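PDB 3TBJ: actibind from Aspergillus niger, which cleaves RNA as a ribonuclease of the T2 family, probably with little base specificity and a preference for adenylic acid. Local coordinates for residues 60-65 against 112-117; 74-79 against 106-111; 187-192 against 221-226. All coordinates share one frame; numbering follows the deposited sequence.

The three contacts sample the helical part and the antiparallel sheet of a T2 ribonuclease, each with a loop laid on it. Contacts 1 and 2 share helix 104-116, their centres about 15 Å apart, and contact 2 is nested along the chain inside the loop that contact 1 closes. They touch, Y65 OH packing on H110 CE1, and both reach the same phosphate ion, so one helix links helix 75-81, with its glycosylated N-cap residue N74, to the predicted active site. Contact 3 follows later in the sequence, on strand 188-192. Its centre lies about 21 Å from that of contact 1 and about 28 Å from that of contact 2, across the chain's centre from the latter.

Contact 1: residues 60-65 against 112-117; sequences GTYQEY and WNKHGT. With PO4 (phosphate ion), chain D.
K114 and Y65 carry most of this contact, in which a loop of irregular backbone lies along the end of helix 104-116, which bears predicted catalytic residues. The Y65 ring sits on the helix backbone: K114 CA stands over one face, 3.8 Å from the ring centroid and 20° off the normal, a CH-pi contact. The lysine chain then runs obliquely across the tyrosine, its CG reaching Y65 CE2 at 3.7 Å. With CG anti to the backbone N (chi1 -175°) and every later torsion extended, K114 is a straight arm that delivers NZ well beyond the ring.

Next to the ring, the main chains are tied together. Y65 N donates to K114 O at 2.9 Å, a nearly straight bond (165°), while the CA atoms of E64 and Y65 make weaker C-H...O contacts with K114 O and N113 O. E64 crosses the far end of the lysine, OE2 nearest its CE, but OE2 stays 4.4 Å from K114 NZ, beyond a salt bridge, and its influence on the ammonium is probably only long-range. One water bridges K114 NZ to Y62 OH; another joins Q63 O to H115 ND1, 2.7 Å from the water.

The lysine ends on phosphate O1, which also accepts from H115 NE2 at 2.7 Å; the ion lies at the edge of the imidazole, which stacks on W54. H110 binds the same ion. The phosphate probably comes from the crystallisation liquor, yet its place beside the predicted catalytic H115 is consistent with the phosphate-binding part of a T2 ribonuclease active site.

Contact 2: residues 74-79 against 106-111; sequences NITSIL and SFWEHE. With NAG (2-acetamido-2-deoxy-beta-D-glucopyranose), chain B; PO4 (phosphate ion), chain D.
Partly buried helix-to-helix packing joins I75, T76 and the N-terminal end of helix 75-81 to W108 and E109 on helix 104-116. The two short axes are nearly perpendicular, at 84°, with a closest approach of 10.2 Å, and the backbones come nearest at I75 and E109.

I75 reaches across. Its CG1 branch, anti to the carbonyl carbon (chi1 -65°), meets the helix backbone at E109 N, 3.7 Å away, and the CG of E109 at 3.9 Å. The other branch, CG2, rests against W108 CB at 4.1 Å, so the isoleucine straddles two successive residues. V136 and F140 of helix 134-148 also touch this side chain.

T76 comes to the indole from its rim: OG1 lies near the ring plane, 3.8 Å from W108 CZ3. This hydroxyl is bonded to E105, whose carboxylate also takes I75 N. W108 is likewise held at its polar end, NE1 donating to W95 O, and the W95 ring meets it edge-to-face. N74, in the N-cap position, makes no capping bond with its side chain; its ND2 is instead covalently joined to C1 of a GlcNAc, which lies against S77 and I78, turned from 106-111.

No hydrogen bond links the two segments. Cohesion between them therefore rests on van der Waals contact, while the E105 carboxylate just before 106-111 provides the polar tie, accepting from the first turn of helix 75-81, where the helix dipole probably strengthens its hold. The nearby E109 carboxylate is a like charge, which may raise the proton affinity of one of the two acids.

Contact 3: residues 187-192 against 221-226; sequences PYVGCE and EDSNCK
Y188 extends from strand 188-192 along the loop 221-226, and its path can be read atom by atom. CB lies against E221 O at 3.6 Å. The first torsion swings the ring off beside the carbonyl carbon, over the loop: CD1 meets D222 O, and CE1 reaches S223 CA at 3.5 Å. The E221 side chain runs beside the ring in the same direction, its carboxylate 31° from the ring plane and its OE1 over one face. At the tip, OH abuts N224 CG at 3.4 Å and shares a water with E221 OE2.

Past the tyrosine the backbones join through a single bridge between V189 and S223. V189 N donates to D222 O at 3.2 Å, whereas the return bond from N224 N to V189 O is weak. S223 OG supplies the stronger grip on V189 O, at 2.6 Å, and simultaneously accepts from C225 N, which makes an ST turn. N224 meets the C191 backbone with its amide: C191 N donates in the amide plane to a lone pair of N224 OD1 at 2.8 Å, nearly straight at 171°, and ND2 returns a weak bond to C191 O. The C191-C225 disulfide then locks the end of the pairing covalently, V189 CG1 touching its sulfur from C225.

The loop, which comes after strand 213-216, lines strand 188-192, whose G190 bonds to strand 195-206. Y200 of that neighbouring strand meets the Y188 ring at about 30°, and L171 of helix 171-179 touches both V189 and S223.

Contact 1: residues 60-65 against 112-117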
loop_
_atom_site.group_PDB
_atom_site.type_symbol
_atom_site.label_atom_id
_atom_site.label_comp_id
_atom_site.label_asym_id
_atom_site.label_seq_id
_atom_site.Cartn_x
_atom_site.Cartn_y
_atom_site.Cartn_z
ATOM N N GLY A 60 -14.957 -1.972 -6.076
ATOM C CA GLY A 60 -14.264 -0.701 -6.018
ATOM C C GLY A 60 -14.747 0.331 -5.007
ATOM O O GLY A 60 -14.078 1.351 -4.832
ATOM N N THR A 61 -15.883 0.101 -4.347
ATOM C CA THR A 61 -16.254 0.955 -3.241
ATOM C C THR A 61 -15.332 0.594 -2.077
ATOM O O THR A 61 -14.492 -0.328 -2.188
ATOM C CB THR A 61 -17.755 0.792 -2.877
ATOM O OG1 THR A 61 -18.011 -0.594 -2.596
ATOM C CG2 THR A 61 -18.684 1.365 -4.086
ATOM N N TYR A 62 -15.438 1.257 -0.944
ATOM C CA TYR A 62 -14.584 0.788 0.187
ATOM C C TYR A 62 -15.217 1.182 1.441
ATOM O O TYR A 62 -16.084 2.028 1.405
ATOM C CB TYR A 62 -13.203 1.373 0.123
ATOM C CG TYR A 62 -13.185 2.902 -0.009
ATOM C CD1 TYR A 62 -12.971 3.696 1.129
ATOM C CD2 TYR A 62 -13.332 3.536 -1.269
ATOM C CE1 TYR A 62 -12.884 5.115 1.043
ATOM C CE2 TYR A 62 -13.257 4.934 -1.384
ATOM C CZ TYR A 62 -13.063 5.719 -0.208
ATOM O OH TYR A 62 -12.951 7.103 -0.209
ATOM N N GLN A 63 -14.899 0.455 2.528
ATOM C CA GLN A 63 -15.280 0.826 3.898
ATOM C C GLN A 63 -14.108 1.701 4.443
ATOM O O GLN A 63 -13.027 1.707 3.898
ATOM C CB GLN A 63 -15.522 -0.388 4.863
ATOM C CG GLN A 63 -16.149 -1.781 4.321
ATOM C CD GLN A 63 -16.615 -2.712 5.463
ATOM O OE1 GLN A 63 -15.956 -3.711 5.836
ATOM N NE2 GLN A 63 -17.739 -2.364 6.032
ATOM N N GLU A 64 -14.363 2.412 5.529
ATOM C CA GLU A 64 -13.367 3.255 6.186
ATOM C C GLU A 64 -13.693 3.341 7.657
ATOM O O GLU A 64 -14.883 3.344 8.034
ATOM C CB GLU A 64 -13.332 4.649 5.514
ATOM C CG GLU A 64 -14.611 5.412 5.415
ATOM C CD GLU A 64 -14.329 6.762 4.701
ATOM O OE1 GLU A 64 -14.358 6.806 3.459
ATOM O OE2 GLU A 64 -13.868 7.682 5.320
ATOM N N TYR A 65 -12.675 3.404 8.513
ATOM C CA TYR A 65 -12.922 3.629 9.940
ATOM C C TYR A 65 -13.827 2.584 10.547
ATOM O O TYR A 65 -14.890 2.914 11.105
ATOM C CB TYR A 65 -13.477 5.024 10.195
ATOM C CG TYR A 65 -12.482 6.145 9.756
ATOM C CD1 TYR A 65 -11.294 6.346 10.451
ATOM C CD2 TYR A 65 -12.712 6.900 8.631
ATOM C CE1 TYR A 65 -10.421 7.346 10.127
ATOM C CE2 TYR A 65 -11.771 7.880 8.206
ATOM C CZ TYR A 65 -10.676 8.141 8.966
ATOM O OH TYR A 65 -9.715 9.061 8.593
ATOM N N TRP A 112 -3.724 3.456 9.685
ATOM C CA TRP A 112 -4.249 2.340 10.523
ATOM C C TRP A 112 -5.753 2.609 10.797
ATOM O O TRP A 112 -6.569 1.702 10.656
ATOM C CB TRP A 112 -3.432 2.200 11.847
ATOM C CG TRP A 112 -4.166 1.329 12.757
ATOM C CD1 TRP A 112 -4.930 1.707 13.777
ATOM C CD2 TRP A 112 -4.409 -0.073 12.559
ATOM N NE1 TRP A 112 -5.582 0.598 14.325
ATOM C CE2 TRP A 112 -5.333 -0.487 13.516
ATOM C CE3 TRP A 112 -3.950 -0.979 11.638
ATOM C CZ2 TRP A 112 -5.761 -1.820 13.617
ATOM C CZ3 TRP A 112 -4.424 -2.299 11.667
ATOM C CH2 TRP A 112 -5.336 -2.678 12.635
ATOM N N ASN A 113 -6.069 3.783 11.351
ATOM C CA ASN A 113 -7.429 4.081 11.755
ATOM C C ASN A 113 -8.446 3.930 10.624
ATOM O O ASN A 113 -9.490 3.281 10.756
ATOM C CB ASN A 113 -7.486 5.443 12.451
ATOM C CG ASN A 113 -6.695 5.442 13.708
ATOM O OD1 ASN A 113 -6.412 4.333 14.261
ATOM N ND2 ASN A 113 -6.384 6.660 14.270
ATOM N N LYS A 114 -8.100 4.483 9.493
ATOM C CA LYS A 114 -8.999 4.502 8.371
ATOM C C LYS A 114 -9.089 3.175 7.682
ATOM O O LYS A 114 -10.162 2.711 7.334
ATOM C CB LYS A 114 -8.511 5.566 7.327
ATOM C CG LYS A 114 -9.558 5.699 6.151
ATOM C CD LYS A 114 -9.222 6.920 5.298
ATOM C CE LYS A 114 -10.273 6.979 4.120
ATOM N NZ LYS A 114 -10.010 8.185 3.294
ATOM N N HIS A 115 -7.943 2.577 7.408
ATOM C CA HIS A 115 -7.931 1.446 6.540
ATOM C C HIS A 115 -7.569 0.091 7.210
ATOM O O HIS A 115 -8.131 -0.985 6.878
ATOM C CB HIS A 115 -6.930 1.695 5.419
ATOM C CG HIS A 115 -7.355 2.731 4.427
ATOM N ND1 HIS A 115 -8.472 2.577 3.614
ATOM C CD2 HIS A 115 -6.804 3.921 4.094
ATOM C CE1 HIS A 115 -8.541 3.622 2.792
ATOM N NE2 HIS A 115 -7.562 4.466 3.097
ATOM N N GLY A 116 -6.563 0.111 8.075
ATOM C CA GLY A 116 -6.116 -1.103 8.772
ATOM C C GLY A 116 -7.274 -1.724 9.554
ATOM O O GLY A 116 -7.401 -2.952 9.613
ATOM N N THR A 117 -8.094 -0.879 10.195
ATOM C CA THR A 117 -9.233 -1.393 10.958
ATOM C C THR A 117 -10.273 -2.042 10.102
ATOM O O THR A 117 -11.143 -2.717 10.669
ATOM C CB THR A 117 -9.918 -0.286 11.751
ATOM O OG1 THR A 117 -10.394 0.683 10.852
ATOM C CG2 THR A 117 -8.954 0.361 12.744
HETATM P P PO4 D . -6.264 7.661 2.226
HETATM O O1 PO4 D . -7.618 6.986 2.038
HETATM O O2 PO4 D . -5.803 8.058 0.787
HETATM O O3 PO4 D . -5.180 6.722 2.819
HETATM O O4 PO4 D . -6.444 8.828 3.153
HETATM O O HOH W 1 -11.907 8.707 1.501
HETATM O O HOH W 2 -10.569 0.841 3.518
#

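Contact 2: residues 74-79 against 106-111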
loop_
_atom_site.group_PDB
_atom_site.type_symbol
_atom_site.label_atom_id
_atom_site.label_comp_id
_atom_site.label_asym_id
_atom_site.label_seq_id
_atom_site.Cartn_x
_atom_site.Cartn_y
_atom_site.Cartn_z
ATOM N N ASN A 74 -1.217 6.612 18.954
ATOM C CA ASN A 74 0.136 6.317 19.487
ATOM C C ASN A 74 0.796 5.192 18.766
ATOM O O ASN A 74 1.385 4.309 19.390
ATOM C CB ASN A 74 0.095 5.990 20.965
ATOM C CG ASN A 74 -0.768 4.708 21.257
ATOM O OD1 ASN A 74 -1.497 4.209 20.411
ATOM N ND2 ASN A 74 -0.699 4.231 22.470
ATOM N N ILE A 75 0.792 5.284 17.432
ATOM C CA ILE A 75 1.391 4.234 16.620
ATOM C C ILE A 75 2.871 4.088 16.870
ATOM O O ILE A 75 3.382 2.970 16.967
ATOM C CB ILE A 75 1.178 4.524 15.085
ATOM C CG1 ILE A 75 -0.297 4.486 14.646
ATOM C CG2 ILE A 75 2.022 3.527 14.213
ATOM C CD1 ILE A 75 -1.042 3.155 14.953
ATOM N N THR A 76 3.607 5.197 17.003
ATOM C CA THR A 76 5.051 5.136 17.204
ATOM C C THR A 76 5.345 4.436 18.543
ATOM O O THR A 76 6.224 3.575 18.684
ATOM C CB THR A 76 5.635 6.564 17.302
ATOM O OG1 THR A 76 5.462 7.163 16.041
ATOM C CG2 THR A 76 7.152 6.559 17.634
ATOM N N SER A 77 4.557 4.753 19.553
ATOM C CA SER A 77 4.728 4.077 20.855
ATOM C C SER A 77 4.407 2.593 20.799
ATOM O O SER A 77 5.054 1.758 21.489
ATOM C CB SER A 77 3.858 4.736 21.942
ATOM O OG SER A 77 4.296 6.085 22.096
ATOM N N ILE A 78 3.368 2.233 20.027
ATOM C CA ILE A 78 2.990 0.804 19.854
ATOM C C ILE A 78 4.125 0.070 19.173
ATOM O O ILE A 78 4.562 -0.986 19.664
ATOM C CB ILE A 78 1.726 0.681 19.037
ATOM C CG1 ILE A 78 0.515 1.100 19.838
ATOM C CG2 ILE A 78 1.600 -0.759 18.447
ATOM C CD1 ILE A 78 -0.716 1.369 18.980
ATOM N N LEU A 79 4.699 0.633 18.125
ATOM C CA LEU A 79 5.800 -0.047 17.460
ATOM C C LEU A 79 7.050 -0.183 18.362
ATOM O O LEU A 79 7.746 -1.244 18.355
ATOM C CB LEU A 79 6.190 0.612 16.128
ATOM C CG LEU A 79 5.033 0.717 15.090
ATOM C CD1 LEU A 79 5.444 1.514 13.796
ATOM C CD2 LEU A 79 4.550 -0.614 14.650
ATOM N N SER A 106 0.857 11.279 12.850
ATOM C CA SER A 106 -0.560 11.504 12.510
ATOM C C SER A 106 -0.866 10.758 11.214
ATOM O O SER A 106 -1.942 10.164 11.109
ATOM C CB SER A 106 -0.915 13.014 12.329
ATOM O OG SER A 106 -0.043 13.599 11.375
ATOM N N PHE A 107 0.062 10.724 10.249
ATOM C CA PHE A 107 -0.154 10.010 8.960
ATOM C C PHE A 107 -0.373 8.513 9.218
ATOM O O PHE A 107 -1.283 7.851 8.632
ATOM C CB PHE A 107 1.058 10.243 8.016
ATOM C CG PHE A 107 0.939 9.685 6.617
ATOM C CD1 PHE A 107 -0.219 9.428 5.988
ATOM C CD2 PHE A 107 2.084 9.380 5.940
ATOM C CE1 PHE A 107 -0.236 8.945 4.686
ATOM C CE2 PHE A 107 2.084 8.956 4.667
ATOM C CZ PHE A 107 0.961 8.695 4.033
ATOM N N TRP A 108 0.509 7.931 10.055
ATOM C CA TRP A 108 0.385 6.480 10.329
ATOM C C TRP A 108 -0.862 6.159 11.108
ATOM O O TRP A 108 -1.531 5.161 10.844
ATOM C CB TRP A 108 1.629 6.036 11.056
ATOM C CG TRP A 108 2.892 6.301 10.305
ATOM C CD1 TRP A 108 3.092 6.310 8.925
ATOM C CD2 TRP A 108 4.221 6.448 10.867
ATOM N NE1 TRP A 108 4.406 6.567 8.640
ATOM C CE2 TRP A 108 5.124 6.584 9.792
ATOM C CE3 TRP A 108 4.720 6.435 12.155
ATOM C CZ2 TRP A 108 6.469 6.834 9.987
ATOM C CZ3 TRP A 108 6.092 6.661 12.348
ATOM C CH2 TRP A 108 6.946 6.826 11.259
ATOM N N GLU A 109 -1.208 7.034 12.054
ATOM C CA GLU A 109 -2.506 6.883 12.729
ATOM C C GLU A 109 -3.617 6.851 11.654
ATOM O O GLU A 109 -4.565 6.038 11.715
ATOM C CB GLU A 109 -2.780 8.065 13.665
ATOM C CG GLU A 109 -1.882 8.027 14.859
ATOM C CD GLU A 109 -1.971 9.349 15.667
ATOM O OE1 GLU A 109 -2.889 10.140 15.395
ATOM O OE2 GLU A 109 -1.088 9.621 16.513
ATOM N N HIS A 110 -3.589 7.810 10.755
ATOM C CA HIS A 110 -4.662 7.919 9.694
ATOM C C HIS A 110 -4.784 6.631 8.922
ATOM O O HIS A 110 -5.876 6.062 8.730
ATOM C CB HIS A 110 -4.400 9.104 8.785
ATOM C CG HIS A 110 -5.325 9.184 7.610
ATOM N ND1 HIS A 110 -6.642 9.568 7.745
ATOM C CD2 HIS A 110 -5.133 8.915 6.296
ATOM C CE1 HIS A 110 -7.243 9.469 6.563
ATOM N NE2 HIS A 110 -6.343 9.093 5.659
ATOM N N GLU A 111 -3.649 6.123 8.419
ATOM C CA GLU A 111 -3.672 4.887 7.679
ATOM C C GLU A 111 -4.210 3.667 8.458
ATOM O O GLU A 111 -5.091 2.960 7.958
ATOM C CB GLU A 111 -2.290 4.583 7.084
ATOM C CG GLU A 111 -1.991 5.640 5.943
ATOM C CD GLU A 111 -3.017 5.704 4.759
ATOM O OE1 GLU A 111 -3.454 4.583 4.302
ATOM O OE2 GLU A 111 -3.442 6.852 4.303
HETATM C C1 NAG B . -1.562 3.071 22.833
HETATM C C2 NAG B . -0.965 2.302 24.037
HETATM C C3 NAG B . -1.925 1.190 24.518
HETATM C C4 NAG B . -3.250 1.787 24.764
HETATM C C5 NAG B . -3.807 2.551 23.527
HETATM C C6 NAG B . -5.197 3.163 23.554
HETATM C C7 NAG B . 1.468 2.107 24.113
HETATM C C8 NAG B . 2.716 1.325 23.919
HETATM N N2 NAG B . 0.286 1.617 23.778
HETATM O O3 NAG B . -1.349 0.622 25.688
HETATM O O4 NAG B . -4.056 0.684 25.036
HETATM O O5 NAG B . -2.845 3.558 23.172
HETATM O O6 NAG B . -5.247 3.932 24.723
HETATM O O7 NAG B . 1.580 3.190 24.629
HETATM P P PO4 D . -6.264 7.661 2.226
HETATM O O1 PO4 D . -7.618 6.986 2.038
HETATM O O2 PO4 D . -5.803 8.058 0.787
HETATM O O3 PO4 D . -5.180 6.722 2.819
HETATM O O4 PO4 D . -6.444 8.828 3.153
#

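Contact 3: residues 187-192 against 221-226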
loop_
_atom_site.group_PDB
_atom_site.type_symbol
_atom_site.label_atom_id
_atom_site.label_comp_id
_atom_site.label_asym_id
_atom_site.label_seq_id
_atom_site.Cartn_x
_atom_site.Cartn_y
_atom_site.Cartn_z
ATOM N N PRO A 187 -0.922 -0.857 -12.371
ATOM C CA PRO A 187 -1.586 -0.185 -11.233
ATOM C C PRO A 187 -2.548 0.901 -11.721
ATOM O O PRO A 187 -2.484 1.301 -12.876
ATOM C CB PRO A 187 -0.412 0.434 -10.475
ATOM C CG PRO A 187 0.590 0.798 -11.568
ATOM C CD PRO A 187 0.424 -0.329 -12.637
ATOM N N TYR A 188 -3.426 1.392 -10.846
ATOM C CA TYR A 188 -3.905 2.782 -10.990
ATOM C C TYR A 188 -2.713 3.751 -11.024
ATOM O O TYR A 188 -1.833 3.654 -10.221
ATOM C CB TYR A 188 -4.893 3.180 -9.894
ATOM C CG TYR A 188 -5.225 4.623 -9.901
ATOM C CD1 TYR A 188 -6.190 5.168 -10.770
ATOM C CD2 TYR A 188 -4.580 5.499 -9.016
ATOM C CE1 TYR A 188 -6.479 6.547 -10.716
ATOM C CE2 TYR A 188 -4.835 6.848 -9.005
ATOM C CZ TYR A 188 -5.796 7.363 -9.857
ATOM O OH TYR A 188 -6.019 8.736 -9.745
ATOM N N VAL A 189 -2.712 4.652 -11.996
ATOM C CA VAL A 189 -1.722 5.706 -12.185
ATOM C C VAL A 189 -2.411 7.064 -11.976
ATOM O O VAL A 189 -3.311 7.462 -12.750
ATOM C CB VAL A 189 -1.071 5.678 -13.544
ATOM C CG1 VAL A 189 -0.029 6.857 -13.607
ATOM C CG2 VAL A 189 -0.353 4.314 -13.795
ATOM N N GLY A 190 -1.994 7.745 -10.920
ATOM C CA GLY A 190 -2.534 9.066 -10.517
ATOM C C GLY A 190 -1.547 10.180 -10.774
ATOM O O GLY A 190 -0.362 10.065 -10.503
ATOM N N CYS A 191 -2.051 11.249 -11.418
ATOM C CA CYS A 191 -1.270 12.444 -11.711
ATOM C C CYS A 191 -1.828 13.615 -10.907
ATOM O O CYS A 191 -3.036 13.661 -10.592
ATOM C CB CYS A 191 -1.429 12.804 -13.234
ATOM S SG CYS A 191 -0.419 11.716 -14.239
ATOM N N GLU A 192 -0.965 14.602 -10.678
ATOM C CA GLU A 192 -1.359 15.873 -10.048
ATOM C C GLU A 192 -0.685 16.969 -10.852
ATOM O O GLU A 192 0.505 16.943 -11.024
ATOM C CB GLU A 192 -0.866 15.976 -8.585
ATOM C CG GLU A 192 -1.470 17.135 -7.806
ATOM C CD GLU A 192 -2.904 16.888 -7.470
ATOM O OE1 GLU A 192 -3.193 15.714 -7.278
ATOM O OE2 GLU A 192 -3.728 17.829 -7.386
ATOM N N GLU A 221 -9.770 1.087 -10.758
ATOM C CA GLU A 221 -9.808 2.498 -11.189
ATOM C C GLU A 221 -8.611 2.616 -12.136
ATOM O O GLU A 221 -7.606 2.014 -11.868
ATOM C CB GLU A 221 -9.754 3.374 -9.914
ATOM C CG GLU A 221 -10.355 4.731 -10.082
ATOM C CD GLU A 221 -9.940 5.793 -9.021
ATOM O OE1 GLU A 221 -9.626 5.433 -7.854
ATOM O OE2 GLU A 221 -9.928 7.010 -9.403
ATOM N N ASP A 222 -8.705 3.317 -13.287
ATOM C CA ASP A 222 -7.592 3.257 -14.300
ATOM C C ASP A 222 -6.490 4.344 -14.137
ATOM O O ASP A 222 -5.265 4.055 -13.882
ATOM C CB ASP A 222 -8.128 3.289 -15.770
ATOM C CG ASP A 222 -8.837 1.983 -16.197
ATOM O OD1 ASP A 222 -8.751 0.958 -15.470
ATOM O OD2 ASP A 222 -9.452 2.001 -17.289
ATOM N N SER A 223 -6.899 5.585 -14.298
ATOM C CA SER A 223 -5.955 6.643 -14.223
ATOM C C SER A 223 -6.709 7.916 -14.341
ATOM O O SER A 223 -7.706 7.992 -15.130
ATOM C CB SER A 223 -4.921 6.564 -15.356
ATOM O OG SER A 223 -3.996 7.628 -15.228
ATOM N N ASN A 224 -6.187 8.962 -13.738
ATOM C CA ASN A 224 -6.719 10.296 -14.024
ATOM C C ASN A 224 -5.708 11.130 -14.773
ATOM O O ASN A 224 -5.828 12.370 -14.790
ATOM C CB ASN A 224 -7.108 11.010 -12.693
ATOM C CG ASN A 224 -5.840 11.358 -11.836
ATOM O OD1 ASN A 224 -4.765 10.906 -12.147
ATOM N ND2 ASN A 224 -6.009 12.099 -10.774
ATOM N N CYS A 225 -4.673 10.513 -15.356
ATOM C CA CYS A 225 -3.711 11.243 -16.126
ATOM C C CYS A 225 -4.198 11.424 -17.609
ATOM O O CYS A 225 -5.037 10.629 -18.105
ATOM C CB CYS A 225 -2.393 10.505 -16.215
ATOM S SG CYS A 225 -1.631 10.148 -14.570
ATOM N N LYS A 226 -3.622 12.418 -18.271
ATOM C CA LYS A 226 -3.730 12.533 -19.758
ATOM C C LYS A 226 -2.874 11.455 -20.366
ATOM O O LYS A 226 -1.974 10.884 -19.710
ATOM C CB LYS A 226 -3.228 13.877 -20.306
ATOM C CG LYS A 226 -3.839 15.173 -19.694
ATOM C CD LYS A 226 -5.358 15.060 -19.469
ATOM C CE LYS A 226 -5.957 16.483 -19.198
ATOM N NZ LYS A 226 -7.150 16.774 -20.077
HETATM O O HOH W 3 -8.492 9.560 -9.496
#